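Local coordinates for protein response regulator aspartate phosphatase I (Bacillus subtilis subsp. subtilis, PDB 4I1A) that dephosphorylates the sporulation phosphotransferase Spo0F and activates expression, excision and transfer of the mobile element ICEBs1 by inactivating its repressor ImmR, at residues 186-191 and 205-210; 225-230 and 247-252; 121-126 and 147-152; 136-141 and 174-179. All coordinates share one frame; numbering follows the deposited sequence.

Contact 1: residues 186-191 and 205-210; sequences CQFIVA and EQFLKS
The helices of 186-191 and 205-210 run antiparallel, at 164° between their directions, with their axes 8.9 Å apart. The CA atoms of Ala191 and Gln206 are the nearest pair across the gap. Ala191 CB sits over one face of the Phe207 ring, 3.4 Å from Phe207 CZ, as a CH-pi contact displaced from the ring centre. The same ring turns its edge to Phe188. The two rings form an offset edge-to-face pair with planes 63° apart, and Phe188 CD1 lies 3.7 Å from Phe207 CE1. Ser210 CB then meets the edge of the Phe188 ring.

Gln187 supplies the polar part. Its chain is extended beyond CG (chi2 173°), which carries the amide across to Ser210. There Ser210 OG lies 2.9 Å from Gln187 OE1. The hydroxyl also lies 3.2 Å from Gln206 O in its own helix. Gln206 bends at chi2 and lays its CG 3.8 Å from Val190 CG1. The two glutamine amide planes are steeply inclined to each other.

Both segments belong to the predicted third TPR repeat, and the pair is its two antiparallel helices. On the next helix, 220-236, Asn229 and Ile230 also touch Phe207. Aromatic and methyl packing fills one flank. On the other, the one proton of the Ser210 hydroxyl can go to either Gln187 OE1 or Gln206 O, so this buried polar atom has a partner either way.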
loop_
_atom_site.group_PDB
_atom_site.type_symbol
_atom_site.label_atom_id
_atom_site.label_comp_id
_atom_site.label_asym_id
_atom_site.label_seq_id
_atom_site.Cartn_x
_atom_site.Cartn_y
_atom_site.Cartn_z
ATOM N N CYS A 186 -10.664 1.363 8.988
ATOM C CA CYS A 186 -11.664 0.651 8.178
ATOM C C CYS A 186 -11.696 1.199 6.763
ATOM O O CYS A 186 -11.668 0.437 5.791
ATOM C CB CYS A 186 -13.061 0.764 8.792
ATOM S SG CYS A 186 -13.318 -0.296 10.217
ATOM N N GLN A 187 -11.732 2.526 6.660
ATOM C CA GLN A 187 -11.646 3.204 5.372
ATOM C C GLN A 187 -10.356 2.878 4.602
ATOM O O GLN A 187 -10.388 2.771 3.380
ATOM C CB GLN A 187 -11.793 4.720 5.550
ATOM C CG GLN A 187 -13.134 5.168 6.104
ATOM C CD GLN A 187 -13.163 6.662 6.408
ATOM O OE1 GLN A 187 -12.133 7.261 6.728
ATOM N NE2 GLN A 187 -14.338 7.270 6.292
ATOM N N PHE A 188 -9.230 2.717 5.302
ATOM C CA PHE A 188 -7.985 2.325 4.629
ATOM C C PHE A 188 -8.148 0.955 4.003
ATOM O O PHE A 188 -7.663 0.713 2.905
ATOM C CB PHE A 188 -6.765 2.300 5.579
ATOM C CG PHE A 188 -6.185 3.662 5.896
ATOM C CD1 PHE A 188 -6.820 4.829 5.491
ATOM C CD2 PHE A 188 -5.007 3.772 6.620
ATOM C CE1 PHE A 188 -6.291 6.094 5.801
ATOM C CE2 PHE A 188 -4.466 5.029 6.937
ATOM C CZ PHE A 188 -5.110 6.195 6.525
ATOM N N ILE A 189 -8.808 0.046 4.714
ATOM C CA ILE A 189 -9.019 -1.300 4.182
ATOM C C ILE A 189 -9.880 -1.225 2.920
ATOM O O ILE A 189 -9.552 -1.837 1.901
ATOM C CB ILE A 189 -9.684 -2.242 5.212
ATOM C CG1 ILE A 189 -8.884 -2.272 6.513
ATOM C CG2 ILE A 189 -9.812 -3.653 4.652
ATOM C CD1 ILE A 189 -7.536 -2.921 6.372
ATOM N N VAL A 190 -10.980 -0.476 2.997
ATOM C CA VAL A 190 -11.869 -0.316 1.855
ATOM C C VAL A 190 -11.073 0.193 0.662
ATOM O O VAL A 190 -11.079 -0.418 -0.411
ATOM C CB VAL A 190 -13.044 0.645 2.162
ATOM C CG1 VAL A 190 -13.797 0.986 0.882
ATOM C CG2 VAL A 190 -13.995 0.016 3.190
ATOM N N ALA A 191 -10.361 1.293 0.882
ATOM C CA ALA A 191 -9.544 1.935 -0.150
ATOM C C ALA A 191 -8.389 1.065 -0.659
ATOM O O ALA A 191 -8.084 1.088 -1.848
ATOM C CB ALA A 191 -9.018 3.240 0.355
ATOM N N GLU A 205 -11.554 8.827 -3.085
ATOM C CA GLU A 205 -12.692 9.351 -2.329
ATOM C C GLU A 205 -12.625 8.860 -0.891
ATOM O O GLU A 205 -12.862 9.628 0.039
ATOM C CB GLU A 205 -14.031 8.957 -2.961
ATOM C CG GLU A 205 -14.308 9.549 -4.337
ATOM C CD GLU A 205 -15.353 8.748 -5.115
ATOM O OE1 GLU A 205 -16.178 8.051 -4.476
ATOM O OE2 GLU A 205 -15.341 8.799 -6.367
ATOM N N GLN A 206 -12.304 7.580 -0.710
ATOM C CA GLN A 206 -12.162 7.027 0.634
ATOM C C GLN A 206 -11.076 7.746 1.428
ATOM O O GLN A 206 -11.321 8.216 2.541
ATOM C CB GLN A 206 -11.851 5.536 0.584
ATOM C CG GLN A 206 -13.054 4.665 0.274
ATOM C CD GLN A 206 -14.210 4.900 1.228
ATOM O OE1 GLN A 206 -14.040 4.908 2.448
ATOM N NE2 GLN A 206 -15.396 5.103 0.670
ATOM N N PHE A 207 -9.880 7.824 0.849
ATOM C CA PHE A 207 -8.739 8.453 1.510
ATOM C C PHE A 207 -9.007 9.927 1.807
ATOM O O PHE A 207 -8.536 10.445 2.818
ATOM C CB PHE A 207 -7.456 8.297 0.676
ATOM C CG PHE A 207 -6.877 6.897 0.685
ATOM C CD1 PHE A 207 -6.639 6.231 1.881
ATOM C CD2 PHE A 207 -6.561 6.252 -0.504
ATOM C CE1 PHE A 207 -6.099 4.950 1.888
ATOM C CE2 PHE A 207 -6.025 4.965 -0.503
ATOM C CZ PHE A 207 -5.792 4.317 0.694
ATOM N N LEU A 208 -9.758 10.602 0.938
ATOM C CA LEU A 208 -10.119 12.005 1.194
ATOM C C LEU A 208 -10.989 12.131 2.440
ATOM O O LEU A 208 -10.853 13.084 3.208
ATOM C CB LEU A 208 -10.809 12.653 -0.010
ATOM C CG LEU A 208 -9.857 12.997 -1.169
ATOM C CD1 LEU A 208 -10.637 13.395 -2.415
ATOM C CD2 LEU A 208 -8.877 14.101 -0.777
ATOM N N LYS A 209 -11.874 11.164 2.648
ATOM C CA LYS A 209 -12.689 11.156 3.851
ATOM C C LYS A 209 -11.792 10.919 5.053
ATOM O O LYS A 209 -11.945 11.552 6.088
ATOM C CB LYS A 209 -13.792 10.095 3.780
ATOM C CG LYS A 209 -14.939 10.465 2.850
ATOM C CD LYS A 209 -16.199 9.648 3.152
ATOM C CE LYS A 209 -16.009 8.169 2.844
ATOM N NZ LYS A 209 -17.071 7.320 3.467
ATOM N N SER A 210 -10.837 10.012 4.902
ATOM C CA SER A 210 -9.921 9.694 5.986
ATOM C C SER A 210 -9.151 10.923 6.453
ATOM O O SER A 210 -8.984 11.137 7.654
ATOM C CB SER A 210 -8.966 8.583 5.549
ATOM O OG SER A 210 -9.701 7.422 5.196
#

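Contact 2: residues 225-230 and 247-252; sequences MSHMNI and LILALE
His227 and Leu249 face each other across the helix pair of the predicted fourth TPR repeat. The two helices are antiparallel, with 149° between their directions and axes 7.6 Å apart.

The imidazole of His227 can be followed outward. Its CB starts against Ala250, 3.8 Å from Ala250 CB. CG lies beside the backbone N (chi1 -80°), and from there the ring spreads over Leu249. CG and CD2 meet Leu249 CB, with CD2 nearest at 3.7 Å. This methylene is a CH-pi partner: it stands over the ring face, 14° off the normal as seen from the centroid. Farther out, NE2 lies near both CB and CD1 of Leu249. CE1 is covered by the methyl, 3.6 Å from Leu249 CD1. ND1 lies next to the same leucine, but its polar partner is ND1 of His246, one residue before 247-252. That hydrogen bond, together with the leucine against the face, would limit rotation of the imidazole.

Met228 takes a different course. Its CG is anti to the backbone N, and the thioether leads away from 247-252, toward Thr265 of helix 261-275 and Phe254. The small side chain of Ala250 fits the close spacing of the backbones here. Its CB reaches the peptide of the facing helix, 3.7 Å from Met228 N. Nearby, Leu247 CD2 rests 4.0 Å from Met228 O.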
loop_
_atom_site.group_PDB
_atom_site.type_symbol
_atom_site.label_atom_id
_atom_site.label_comp_id
_atom_site.label_asym_id
_atom_site.label_seq_id
_atom_site.Cartn_x
_atom_site.Cartn_y
_atom_site.Cartn_z
ATOM N N MET A 225 -0.662 9.596 6.919
ATOM C CA MET A 225 -0.998 8.372 6.203
ATOM C C MET A 225 -2.028 8.637 5.108
ATOM O O MET A 225 -1.900 8.127 3.999
ATOM C CB MET A 225 -1.452 7.273 7.162
ATOM C CG MET A 225 -0.305 6.620 7.909
ATOM S SD MET A 225 -0.814 5.159 8.837
ATOM C CE MET A 225 -1.163 4.008 7.508
ATOM N N SER A 226 -3.018 9.470 5.411
ATOM C CA SER A 226 -3.997 9.871 4.408
ATOM C C SER A 226 -3.339 10.646 3.268
ATOM O O SER A 226 -3.552 10.335 2.098
ATOM C CB SER A 226 -5.102 10.718 5.032
ATOM O OG SER A 226 -5.782 10.002 6.038
ATOM N N HIS A 227 -2.552 11.660 3.610
ATOM C CA HIS A 227 -1.819 12.424 2.597
ATOM C C HIS A 227 -1.021 11.515 1.669
ATOM O O HIS A 227 -1.106 11.631 0.448
ATOM C CB HIS A 227 -0.876 13.434 3.252
ATOM C CG HIS A 227 -1.554 14.686 3.720
ATOM N ND1 HIS A 227 -2.492 15.352 2.957
ATOM C CD2 HIS A 227 -1.426 15.394 4.861
ATOM C CE1 HIS A 227 -2.915 16.412 3.615
ATOM N NE2 HIS A 227 -2.282 16.465 4.778
ATOM N N MET A 228 -0.255 10.601 2.257
ATOM C CA MET A 228 0.566 9.680 1.483
ATOM C C MET A 228 -0.290 8.860 0.517
ATOM O O MET A 228 0.008 8.759 -0.675
ATOM C CB MET A 228 1.354 8.756 2.420
ATOM C CG MET A 228 2.335 7.809 1.709
ATOM S SD MET A 228 3.035 6.549 2.809
ATOM C CE MET A 228 1.603 5.549 3.173
ATOM N N ASN A 229 -1.362 8.278 1.035
ATOM C CA ASN A 229 -2.212 7.421 0.220
ATOM C C ASN A 229 -2.978 8.204 -0.843
ATOM O O ASN A 229 -3.178 7.718 -1.957
ATOM C CB ASN A 229 -3.155 6.637 1.112
ATOM C CG ASN A 229 -2.464 5.497 1.807
ATOM O OD1 ASN A 229 -1.726 4.741 1.177
ATOM N ND2 ASN A 229 -2.692 5.363 3.112
ATOM N N ILE A 230 -3.385 9.423 -0.494
ATOM C CA ILE A 230 -3.963 10.346 -1.460
ATOM C C ILE A 230 -2.985 10.616 -2.593
ATOM O O ILE A 230 -3.347 10.510 -3.766
ATOM C CB ILE A 230 -4.411 11.664 -0.792
ATOM C CG1 ILE A 230 -5.699 11.423 0.009
ATOM C CG2 ILE A 230 -4.682 12.722 -1.833
ATOM C CD1 ILE A 230 -6.069 12.572 0.932
ATOM N N LEU A 247 2.011 14.598 -1.038
ATOM C CA LEU A 247 3.175 13.817 -0.627
ATOM C C LEU A 247 4.165 14.599 0.237
ATOM O O LEU A 247 4.745 14.032 1.161
ATOM C CB LEU A 247 3.880 13.194 -1.842
ATOM C CG LEU A 247 3.162 12.000 -2.497
ATOM C CD1 LEU A 247 3.696 11.762 -3.905
ATOM C CD2 LEU A 247 3.289 10.730 -1.661
ATOM N N ILE A 248 4.363 15.885 -0.049
ATOM C CA ILE A 248 5.243 16.689 0.790
ATOM C C ILE A 248 4.604 16.990 2.143
ATOM O O ILE A 248 5.307 17.149 3.137
ATOM C CB ILE A 248 5.693 18.024 0.135
ATOM C CG1 ILE A 248 4.501 18.936 -0.145
ATOM C CG2 ILE A 248 6.491 17.764 -1.126
ATOM C CD1 ILE A 248 4.868 20.406 -0.137
ATOM N N LEU A 249 3.276 17.082 2.179
ATOM C CA LEU A 249 2.572 17.292 3.435
ATOM C C LEU A 249 2.780 16.071 4.320
ATOM O O LEU A 249 2.994 16.192 5.528
ATOM C CB LEU A 249 1.080 17.537 3.199
ATOM C CG LEU A 249 0.702 18.908 2.627
ATOM C CD1 LEU A 249 -0.819 19.083 2.508
ATOM C CD2 LEU A 249 1.304 20.032 3.464
ATOM N N ALA A 250 2.740 14.896 3.698
ATOM C CA ALA A 250 3.024 13.652 4.398
ATOM C C ALA A 250 4.471 13.644 4.857
ATOM O O ALA A 250 4.782 13.270 5.986
ATOM C CB ALA A 250 2.753 12.464 3.494
ATOM N N LEU A 251 5.346 14.075 3.960
ATOM C CA LEU A 251 6.779 14.120 4.198
ATOM C C LEU A 251 7.143 14.974 5.408
ATOM O O LEU A 251 8.008 14.590 6.190
ATOM C CB LEU A 251 7.482 14.661 2.950
ATOM C CG LEU A 251 8.996 14.486 2.852
ATOM C CD1 LEU A 251 9.325 13.007 2.901
ATOM C CD2 LEU A 251 9.543 15.136 1.572
ATOM N N GLU A 252 6.483 16.125 5.554
ATOM C CA GLU A 252 6.751 17.051 6.656
ATOM C C GLU A 252 6.568 16.366 7.998
ATOM O O GLU A 252 7.347 16.575 8.930
ATOM C CB GLU A 252 5.800 18.253 6.614
ATOM C CG GLU A 252 5.948 19.186 5.423
ATOM C CD GLU A 252 4.854 20.249 5.390
ATOM O OE1 GLU A 252 4.560 20.769 4.291
ATOM O OE2 GLU A 252 4.288 20.560 6.465
#

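Contact 3: residues 121-126 and 147-152; sequences SAISAY and FKVSYV
Helices 119-129 and 139-155 meet here in the all-helical TPR array, where successive antiparallel helices pack side by side. Segment 147-152 runs into the predicted second TPR repeat. The two short segments lie at 149° to each other, with axes 10.4 Å apart. That spacing is bridged mainly by Tyr126.

The tyrosine ring reaches between Lys148, Val149 and Val152, which line one flank of the opposite helix. Val149 CG2 comes over one face, nearest the inner part of the ring, 3.9 Å from Tyr126 CG. This is a CH-pi contact, 27° off the ring normal from the centroid. Val152 takes the edge. Its CG1 lies near the ring plane, 3.5 Å from Tyr126 CE2. With chi1 at 45°, that methyl sits between the backbone N and the carbonyl carbon, and from there it faces the ring edge.

At the outer end, Tyr126 OH passes Lys148 CB at 3.8 Å. Only the root of the lysine is used, because its chain bends at chi2 and carries the ammonium away from 121-126. Phe107 and Met111 of helix 102-115 also touch Tyr126, so a third helix joins the packing. Ile123 adds a looser apolar contact, at the margin of the tyrosine. Its methyl approaches the other branch of Val149: Ile123 CD1 is 4.4 Å from Val149 CG1.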
loop_
_atom_site.group_PDB
_atom_site.type_symbol
_atom_site.label_atom_id
_atom_site.label_comp_id
_atom_site.label_asym_id
_atom_site.label_seq_id
_atom_site.Cartn_x
_atom_site.Cartn_y
_atom_site.Cartn_z
ATOM N N SER A 121 -6.058 -21.150 9.158
ATOM C CA SER A 121 -6.515 -21.418 10.520
ATOM C C SER A 121 -7.244 -20.215 11.073
ATOM O O SER A 121 -8.295 -20.352 11.699
ATOM C CB SER A 121 -5.339 -21.772 11.429
ATOM O OG SER A 121 -4.531 -22.770 10.832
ATOM N N ALA A 122 -6.681 -19.038 10.820
ATOM C CA ALA A 122 -7.243 -17.784 11.313
ATOM C C ALA A 122 -8.664 -17.596 10.811
ATOM O O ALA A 122 -9.585 -17.383 11.597
ATOM C CB ALA A 122 -6.365 -16.599 10.902
ATOM N N ILE A 123 -8.836 -17.676 9.499
ATOM C CA ILE A 123 -10.150 -17.490 8.911
ATOM C C ILE A 123 -11.092 -18.618 9.335
ATOM O O ILE A 123 -12.290 -18.395 9.532
ATOM C CB ILE A 123 -10.077 -17.330 7.369
ATOM C CG1 ILE A 123 -11.449 -16.966 6.808
ATOM C CG2 ILE A 123 -9.536 -18.577 6.713
ATOM C CD1 ILE A 123 -12.091 -15.798 7.540
ATOM N N SER A 124 -10.540 -19.816 9.516
ATOM C CA SER A 124 -11.324 -20.950 10.001
ATOM C C SER A 124 -11.886 -20.661 11.386
ATOM O O SER A 124 -13.060 -20.899 11.654
ATOM C CB SER A 124 -10.469 -22.216 10.053
ATOM O OG SER A 124 -10.010 -22.580 8.760
ATOM N N ALA A 125 -11.033 -20.142 12.260
ATOM C CA ALA A 125 -11.421 -19.834 13.630
ATOM C C ALA A 125 -12.411 -18.675 13.670
ATOM O O ALA A 125 -13.386 -18.698 14.422
ATOM C CB ALA A 125 -10.190 -19.520 14.463
ATOM N N TYR A 126 -12.150 -17.663 12.852
ATOM C CA TYR A 126 -13.067 -16.546 12.686
ATOM C C TYR A 126 -14.448 -17.013 12.213
ATOM O O TYR A 126 -15.466 -16.458 12.626
ATOM C CB TYR A 126 -12.505 -15.554 11.671
ATOM C CG TYR A 126 -11.363 -14.686 12.160
ATOM C CD1 TYR A 126 -11.223 -14.363 13.509
ATOM C CD2 TYR A 126 -10.434 -14.170 11.261
ATOM C CE1 TYR A 126 -10.179 -13.557 13.947
ATOM C CE2 TYR A 126 -9.395 -13.371 11.687
ATOM C CZ TYR A 126 -9.268 -13.064 13.027
ATOM O OH TYR A 126 -8.225 -12.265 13.442
ATOM N N PHE A 147 -13.623 -5.939 11.647
ATOM C CA PHE A 147 -12.387 -5.311 11.202
ATOM C C PHE A 147 -11.284 -6.342 11.036
ATOM O O PHE A 147 -10.619 -6.392 10.002
ATOM C CB PHE A 147 -11.928 -4.222 12.170
ATOM C CG PHE A 147 -10.640 -3.562 11.752
ATOM C CD1 PHE A 147 -10.648 -2.520 10.836
ATOM C CD2 PHE A 147 -9.419 -3.997 12.251
ATOM C CE1 PHE A 147 -9.463 -1.916 10.436
ATOM C CE2 PHE A 147 -8.232 -3.400 11.854
ATOM C CZ PHE A 147 -8.254 -2.357 10.946
ATOM N N LYS A 148 -11.094 -7.170 12.057
ATOM C CA LYS A 148 -10.074 -8.214 12.008
ATOM C C LYS A 148 -10.289 -9.168 10.839
ATOM O O LYS A 148 -9.341 -9.521 10.142
ATOM C CB LYS A 148 -10.046 -8.983 13.325
ATOM C CG LYS A 148 -9.664 -8.112 14.499
ATOM C CD LYS A 148 -8.266 -7.521 14.317
ATOM C CE LYS A 148 -7.997 -6.412 15.340
ATOM N NZ LYS A 148 -6.541 -6.097 15.481
ATOM N N VAL A 149 -11.537 -9.577 10.626
ATOM C CA VAL A 149 -11.865 -10.478 9.527
ATOM C C VAL A 149 -11.550 -9.847 8.169
ATOM O O VAL A 149 -10.981 -10.504 7.294
ATOM C CB VAL A 149 -13.346 -10.944 9.575
ATOM C CG1 VAL A 149 -13.691 -11.756 8.340
ATOM C CG2 VAL A 149 -13.605 -11.767 10.827
ATOM N N SER A 150 -11.909 -8.574 7.995
ATOM C CA SER A 150 -11.628 -7.886 6.735
ATOM C C SER A 150 -10.138 -7.864 6.492
ATOM O O SER A 150 -9.689 -7.984 5.356
ATOM C CB SER A 150 -12.176 -6.459 6.728
ATOM O OG SER A 150 -11.398 -5.604 7.538
ATOM N N TYR A 151 -9.376 -7.734 7.576
ATOM C CA TYR A 151 -7.926 -7.624 7.493
ATOM C C TYR A 151 -7.241 -8.913 7.022
ATOM O O TYR A 151 -6.367 -8.868 6.158
ATOM C CB TYR A 151 -7.354 -7.172 8.834
ATOM C CG TYR A 151 -5.931 -6.685 8.742
ATOM C CD1 TYR A 151 -5.640 -5.422 8.243
ATOM C CD2 TYR A 151 -4.874 -7.492 9.145
ATOM C CE1 TYR A 151 -4.330 -4.972 8.150
ATOM C CE2 TYR A 151 -3.564 -7.051 9.057
ATOM C CZ TYR A 151 -3.296 -5.792 8.559
ATOM O OH TYR A 151 -1.990 -5.356 8.475
ATOM N N VAL A 152 -7.616 -10.059 7.583
ATOM C CA VAL A 152 -7.023 -11.308 7.111
ATOM C C VAL A 152 -7.400 -11.531 5.638
ATOM O O VAL A 152 -6.567 -11.935 4.827
ATOM C CB VAL A 152 -7.405 -12.526 8.001
ATOM C CG1 VAL A 152 -8.868 -12.520 8.312
ATOM C CG2 VAL A 152 -7.008 -13.852 7.318
#

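Contact 4: residues 136-141 and 174-179; sequences VEDEIE and REYEEY
The Tyr176 ring has Ile140 CG2 over the centre of one face and Glu139 OE2 at its edge, in the ring plane. The methyl stands 11° off the ring normal, 3.7 Å from Tyr176 CE1, a well-centred CH-pi contact. Tyr179 meets Ile140 with its outer end. Its hydroxyl oxygen OH is 3.5 Å from Ile140 CD1. Ile140 therefore serves two tyrosines, one with each branch. Its first torsion (chi1 66°) sends the CG1 branch, with CD1 at its tip, to Tyr179 and leaves CG2 for the Tyr176 face.

The polar contacts are looser. Tyr176 OH donates a weak hydrogen bond of 3.4 Å to Glu139 OE2. The carboxylate of Glu139 is turned steeply against the ring, with 72° between the planes. Asp138 OD1 lies 3.8 Å from Tyr176 OH. The same oxygen turns back to its own chain and accepts a weak capping bond from Ile140 N, 3.4 Å long. Tyr179 N is bonded to Tyr176 O, which ties the two tyrosines together within their turn.

The contact lies at the surface. It joins the N-terminal end of helix 139-155 to the loop between helices 159-173 and 180-196. Asp138 is the N-cap of the first of these helices and Tyr179 that of the last: two helix starts meeting at the rim of a TPR array.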
loop_
_atom_site.group_PDB
_atom_site.type_symbol
_atom_site.label_atom_id
_atom_site.label_comp_id
_atom_site.label_asym_id
_atom_site.label_seq_id
_atom_site.Cartn_x
_atom_site.Cartn_y
_atom_site.Cartn_z
ATOM N N VAL A 136 -23.664 -11.759 21.005
ATOM C CA VAL A 136 -22.797 -10.594 21.130
ATOM C C VAL A 136 -23.573 -9.405 21.694
ATOM O O VAL A 136 -24.756 -9.220 21.399
ATOM C CB VAL A 136 -22.170 -10.214 19.778
ATOM C CG1 VAL A 136 -23.234 -9.663 18.840
ATOM C CG2 VAL A 136 -21.039 -9.209 19.973
ATOM N N GLU A 137 -22.908 -8.607 22.519
ATOM C CA GLU A 137 -23.568 -7.499 23.193
ATOM C C GLU A 137 -23.381 -6.201 22.421
ATOM O O GLU A 137 -24.214 -5.828 21.595
ATOM C CB GLU A 137 -23.011 -7.336 24.608
ATOM C CG GLU A 137 -22.271 -8.561 25.120
ATOM C CD GLU A 137 -21.478 -8.281 26.381
ATOM O OE1 GLU A 137 -21.928 -7.454 27.203
ATOM O OE2 GLU A 137 -20.396 -8.886 26.546
ATOM N N ASP A 138 -22.270 -5.525 22.699
ATOM C CA ASP A 138 -22.001 -4.207 22.141
ATOM C C ASP A 138 -21.849 -4.245 20.625
ATOM O O ASP A 138 -21.355 -5.219 20.056
ATOM C CB ASP A 138 -20.744 -3.606 22.777
ATOM C CG ASP A 138 -20.725 -2.090 22.710
ATOM O OD1 ASP A 138 -21.453 -1.519 21.870
ATOM O OD2 ASP A 138 -19.980 -1.467 23.499
ATOM N N GLU A 139 -22.276 -3.165 19.982
ATOM C CA GLU A 139 -22.179 -3.034 18.540
ATOM C C GLU A 139 -20.713 -2.939 18.128
ATOM O O GLU A 139 -20.352 -3.259 16.988
ATOM C CB GLU A 139 -22.927 -1.778 18.089
ATOM C CG GLU A 139 -23.763 -1.950 16.828
ATOM C CD GLU A 139 -24.419 -0.651 16.383
ATOM O OE1 GLU A 139 -24.992 -0.618 15.272
ATOM O OE2 GLU A 139 -24.359 0.339 17.143
ATOM N N ILE A 140 -19.868 -2.508 19.059
ATOM C CA ILE A 140 -18.471 -2.248 18.735
ATOM C C ILE A 140 -17.519 -3.416 18.998
ATOM O O ILE A 140 -16.373 -3.378 18.553
ATOM C CB ILE A 140 -17.942 -0.963 19.409
ATOM C CG1 ILE A 140 -17.895 -1.129 20.930
ATOM C CG2 ILE A 140 -18.786 0.233 18.998
ATOM C CD1 ILE A 140 -16.489 -1.285 21.487
ATOM N N GLU A 141 -17.972 -4.440 19.719
ATOM C CA GLU A 141 -17.186 -5.668 19.801
ATOM C C GLU A 141 -17.394 -6.479 18.521
ATOM O O GLU A 141 -16.504 -7.205 18.086
ATOM C CB GLU A 141 -17.518 -6.493 21.052
ATOM C CG GLU A 141 -16.404 -6.511 22.115
ATOM C CD GLU A 141 -15.090 -7.141 21.628
ATOM O OE1 GLU A 141 -14.020 -6.798 22.182
ATOM O OE2 GLU A 141 -15.122 -7.985 20.702
ATOM N N ARG A 174 -18.363 4.633 12.310
ATOM C CA ARG A 174 -18.640 6.032 11.969
ATOM C C ARG A 174 -19.423 6.775 13.049
ATOM O O ARG A 174 -19.104 7.920 13.377
ATOM C CB ARG A 174 -19.414 6.131 10.649
ATOM C CG ARG A 174 -18.682 5.601 9.446
ATOM C CD ARG A 174 -18.977 6.419 8.201
ATOM N NE ARG A 174 -20.407 6.559 7.955
ATOM C CZ ARG A 174 -21.100 5.809 7.103
ATOM N NH1 ARG A 174 -20.494 4.856 6.404
ATOM N NH2 ARG A 174 -22.402 6.015 6.947
ATOM N N GLU A 175 -20.449 6.118 13.587
ATOM C CA GLU A 175 -21.327 6.716 14.590
ATOM C C GLU A 175 -20.584 7.097 15.866
ATOM O O GLU A 175 -20.437 8.279 16.177
ATOM C CB GLU A 175 -22.468 5.757 14.927
ATOM C CG GLU A 175 -23.270 5.303 13.718
ATOM C CD GLU A 175 -23.909 6.458 12.965
ATOM O OE1 GLU A 175 -24.981 6.938 13.406
ATOM O OE2 GLU A 175 -23.339 6.882 11.933
ATOM N N TYR A 176 -20.134 6.083 16.601
ATOM C CA TYR A 176 -19.360 6.272 17.823
ATOM C C TYR A 176 -18.168 7.206 17.599
ATOM O O TYR A 176 -17.092 6.777 17.192
ATOM C CB TYR A 176 -18.881 4.918 18.352
ATOM C CG TYR A 176 -19.993 3.993 18.817
ATOM C CD1 TYR A 176 -20.710 3.216 17.910
ATOM C CD2 TYR A 176 -20.313 3.886 20.168
ATOM C CE1 TYR A 176 -21.725 2.365 18.340
ATOM C CE2 TYR A 176 -21.320 3.038 20.605
ATOM C CZ TYR A 176 -22.024 2.282 19.689
ATOM O OH TYR A 176 -23.026 1.441 20.126
ATOM N N GLU A 177 -18.373 8.488 17.886
ATOM C CA GLU A 177 -17.371 9.519 17.626
ATOM C C GLU A 177 -16.080 9.367 18.439
ATOM O O GLU A 177 -15.122 10.110 18.228
ATOM C CB GLU A 177 -17.974 10.915 17.838
ATOM C CG GLU A 177 -18.681 11.112 19.178
ATOM C CD GLU A 177 -20.182 10.852 19.110
ATOM O OE1 GLU A 177 -20.926 11.425 19.939
ATOM O OE2 GLU A 177 -20.620 10.078 18.232
ATOM N N GLU A 178 -16.057 8.407 19.359
ATOM C CA GLU A 178 -14.856 8.122 20.135
ATOM C C GLU A 178 -13.929 7.183 19.369
ATOM O O GLU A 178 -12.821 6.884 19.819
ATOM C CB GLU A 178 -15.213 7.474 21.473
ATOM C CG GLU A 178 -16.429 8.063 22.159
ATOM C CD GLU A 178 -17.714 7.358 21.772
ATOM O OE1 GLU A 178 -18.163 6.475 22.534
ATOM O OE2 GLU A 178 -18.278 7.688 20.707
ATOM N N TYR A 179 -14.384 6.708 18.215
ATOM C CA TYR A 179 -13.643 5.680 17.497
ATOM C C TYR A 179 -13.087 6.114 16.135
ATOM O O TYR A 179 -12.947 5.292 15.231
ATOM C CB TYR A 179 -14.478 4.399 17.385
ATOM C CG TYR A 179 -14.688 3.721 18.721
ATOM C CD1 TYR A 179 -13.764 2.803 19.211
ATOM C CD2 TYR A 179 -15.800 4.016 19.506
ATOM C CE1 TYR A 179 -13.951 2.189 20.443
ATOM C CE2 TYR A 179 -15.996 3.405 20.732
ATOM C CZ TYR A 179 -15.070 2.494 21.196
ATOM O OH TYR A 179 -15.260 1.888 22.415
#

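How the contacts relate
Contacts 1, 2 and 3 are buried pairings of antiparallel helices, whereas contact 4 joins a helix start to an interhelical loop at the surface. Contacts 3 and 4 share helix 139-155, using different parts of it. Contacts 1 and 2 touch directly, as in Phe188 against Met225, and link two successive predicted repeats. Contact 1 also touches contact 3, through Cys186 and Ile189 on Phe147. Contacts 2 and 3 do not touch; their centres lie about 30 Å apart. Contact 3 is apolar across its segments. Contact 1 adds a buried polar group, contact 2 a histidine bonded just outside its segments, and contact 4 carboxylates around a tyrosine hydroxyl.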